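Local atomic coordinates of periplasmic molybdate-binding protein (Azotobacter vinelandii, PDB entry 1ATG), a protein that binds molybdate and tungstate in a pocket between its two domains, probably for uptake by an ABC transporter. Residues V163-A166 / Q167-A171. Sequence-based numbering, arbitrary orientation.
With EDO (1,2-ethanediol), chain E.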
ATOM      1  N   VAL A 163       7.644   2.308   4.654  1.00  3.73           N
ATOM      2  CA  VAL A 163       6.397   1.593   4.855  1.00  4.05           C
ATOM      3  C   VAL A 163       5.189   2.481   4.598  1.00  2.86           C
ATOM      4  O   VAL A 163       5.335   3.674   4.317  1.00  4.17           O
ATOM      5  CB  VAL A 163       6.335   1.005   6.286  1.00  3.97           C
ATOM      6  CG1 VAL A 163       7.520   0.091   6.603  1.00  6.02           C
ATOM      7  CG2 VAL A 163       6.253   2.113   7.330  1.00  5.60           C
ATOM      8  N   ALA A 164       4.009   1.906   4.679  1.00  3.55           N
ATOM      9  CA  ALA A 164       2.768   2.653   4.546  1.00  3.39           C
ATOM     10  C   ALA A 164       2.337   3.127   5.924  1.00  3.73           C
ATOM     11  O   ALA A 164       2.399   2.401   6.913  1.00  3.73           O
ATOM     12  CB  ALA A 164       1.693   1.754   3.954  1.00  5.10           C
ATOM     13  N   LEU A 165       1.764   4.325   5.998  1.00  4.26           N
ATOM     14  CA  LEU A 165       1.281   4.829   7.288  1.00  4.09           C
ATOM     15  C   LEU A 165       0.272   3.896   7.908  1.00  4.11           C
ATOM     16  O   LEU A 165       0.267   3.650   9.121  1.00  4.94           O
ATOM     17  CB  LEU A 165       0.694   6.233   7.092  1.00  4.91           C
ATOM     18  CG  LEU A 165       0.066   6.869   8.347  1.00  5.76           C
ATOM     19  CD1 LEU A 165       1.042   6.930   9.506  1.00  7.19           C
ATOM     20  CD2 LEU A 165      -0.434   8.275   8.021  1.00  7.95           C
ATOM     21  N   ALA A 166      -0.634   3.307   7.120  1.00  4.75           N
ATOM     22  CA  ALA A 166      -1.648   2.413   7.636  1.00  5.45           C
ATOM     23  C   ALA A 166      -1.061   1.256   8.417  1.00  4.89           C
ATOM     24  O   ALA A 166      -1.708   0.723   9.322  1.00  6.28           O
ATOM     25  CB  ALA A 166      -2.479   1.853   6.480  1.00  6.78           C
ATOM     26  N   GLN A 167       0.145   0.793   8.079  1.00  4.78           N
ATOM     27  CA  GLN A 167       0.750  -0.339   8.750  1.00  5.24           C
ATOM     28  C   GLN A 167       1.276  -0.025  10.133  1.00  5.12           C
ATOM     29  O   GLN A 167       1.573  -0.956  10.901  1.00  6.57           O
ATOM     30  CB  GLN A 167       1.915  -0.872   7.898  1.00  5.65           C
ATOM     31  CG  GLN A 167       1.465  -1.416   6.552  1.00  5.07           C
ATOM     32  CD  GLN A 167       2.687  -1.712   5.699  1.00  4.50           C
ATOM     33  OE1 GLN A 167       3.541  -0.850   5.507  1.00  5.81           O
ATOM     34  NE2 GLN A 167       2.771  -2.934   5.172  1.00  5.71           N
ATOM     35  N   ILE A 168       1.452   1.245  10.475  1.00  4.93           N
ATOM     36  CA  ILE A 168       2.068   1.607  11.746  1.00  6.39           C
ATOM     37  C   ILE A 168       1.232   2.519  12.615  1.00  7.14           C
ATOM     38  O   ILE A 168       1.513   2.635  13.825  1.00  7.97           O
ATOM     39  CB  ILE A 168       3.470   2.222  11.541  1.00  4.98           C
ATOM     40  CG1 ILE A 168       3.427   3.536  10.763  1.00  7.26           C
ATOM     41  CG2 ILE A 168       4.404   1.215  10.875  1.00  7.13           C
ATOM     42  CD1 ILE A 168       4.800   4.165  10.554  1.00  7.21           C
ATOM     43  N   ILE A 169       0.214   3.160  12.068  1.00  8.02           N
ATOM     44  CA  ILE A 169      -0.617   4.084  12.859  1.00 10.92           C
ATOM     45  C   ILE A 169      -1.482   3.264  13.794  1.00  9.77           C
ATOM     46  O   ILE A 169      -2.007   2.218  13.457  1.00 11.79           O
ATOM     47  CB  ILE A 169      -1.396   5.030  11.939  1.00  9.03           C
ATOM     48  CG1 ILE A 169      -2.024   6.177  12.745  1.00 12.69           C
ATOM     49  CG2 ILE A 169      -2.494   4.293  11.168  1.00 10.41           C
ATOM     50  CD1 ILE A 169      -2.579   7.278  11.868  1.00 16.15           C
ATOM     51  N   GLN A 170      -1.570   3.686  15.061  1.00 14.18           N
ATOM     52  CA  GLN A 170      -2.333   2.929  16.051  1.00 17.13           C
ATOM     53  C   GLN A 170      -3.725   3.514  16.199  1.00 19.64           C
ATOM     54  O   GLN A 170      -4.001   4.632  15.757  1.00 17.70           O
ATOM     55  CB  GLN A 170      -1.589   2.862  17.384  1.00 18.09           C
ATOM     56  CG  GLN A 170      -0.181   2.299  17.299  1.00 17.40           C
ATOM     57  CD  GLN A 170      -0.053   0.899  16.758  1.00 20.97           C
ATOM     58  OE1 GLN A 170       0.631   0.652  15.752  1.00 19.75           O
ATOM     59  NE2 GLN A 170      -0.687  -0.074  17.406  1.00 20.67           N
ATOM     60  N   ALA A 171      -4.607   2.775  16.858  1.00 22.09           N
ATOM     61  CA  ALA A 171      -5.990   3.171  17.082  1.00 25.82           C
ATOM     62  C   ALA A 171      -6.147   4.568  17.661  1.00 27.22           C
ATOM     63  O   ALA A 171      -7.076   5.289  17.288  1.00 29.37           O
ATOM     64  CB  ALA A 171      -6.655   2.159  18.013  1.00 24.56           C
TER
HETATM   65  C1  EDO E 401      -6.950   2.757  12.595  0.50 16.30           C
HETATM   66  O1  EDO E 401      -7.395   1.392  13.138  0.50 16.09           O
HETATM   67  C2  EDO E 401      -5.527   3.179  13.005  0.50 15.84           C
HETATM   68  O2  EDO E 401      -4.629   1.895  13.042  0.50 14.84           O
HETATM   69  O   HOH W   1      -1.345  -0.020  12.118  1.00 15.56           O
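Ala164 and Gln167 are joined by two hydrogen bonds where the chain leaves strand 160-164 and enters two overlapping type I turns, together about one turn of helix. One is a backbone bond from Gln167 N to Ala164 O (3.0 Å). One residue further on, Leu165 O takes two donors: Ile168 N at 3.0 Å, standing above the carbonyl plane, and Ile169 N at 3.0 Å, almost in line with the C=O bond (178°). At Ile169 and Gln170 the chain is extended, and a water within bonding distance of both Ala166 O and Ile169 O can bridge them.

The second Ala164-Gln167 bond belongs to the side chain. With CG anti to its own carbonyl carbon (chi1 -64°) and the next bond extended, Gln167 runs back beside the turn until OE1 meets Ala164 N at 2.9 Å. The N-H points nearly straight at the oxygen (165°), though the donor is tilted from the amide plane; OE1 also lies 3.4 Å from Val163 CB. The other end of the amide, NE2, is hydrogen-bonded to the backbone O of Val146, a residue that lines the tungstate pocket.

Apolar side chains pack beside the turn. The CD1 methyl of Ile168 reaches Val163 CG2 (4.1 Å), the two side chains crossing roughly at right angles, with Trp85 and His150 touching both residues. Leu165, its CG anti to the backbone N, brings CD1 against Ile169 CB (3.9 Å). Ile169 O accepts from O2 of an ethanediol, probably a crystallisation additive, which also bonds to Gln16 of helix 11-25.

Between them, Ala164 and Gln167 each give and accept one hydrogen bond, so the last residue of the strand is tied to the turn through both its N-H and its C=O. Because the amide is gripped at both OE1 and NE2, its rotation is fixed, consistent with Gln167 acting as a second-shell residue that positions Val146 beside the oxyanion.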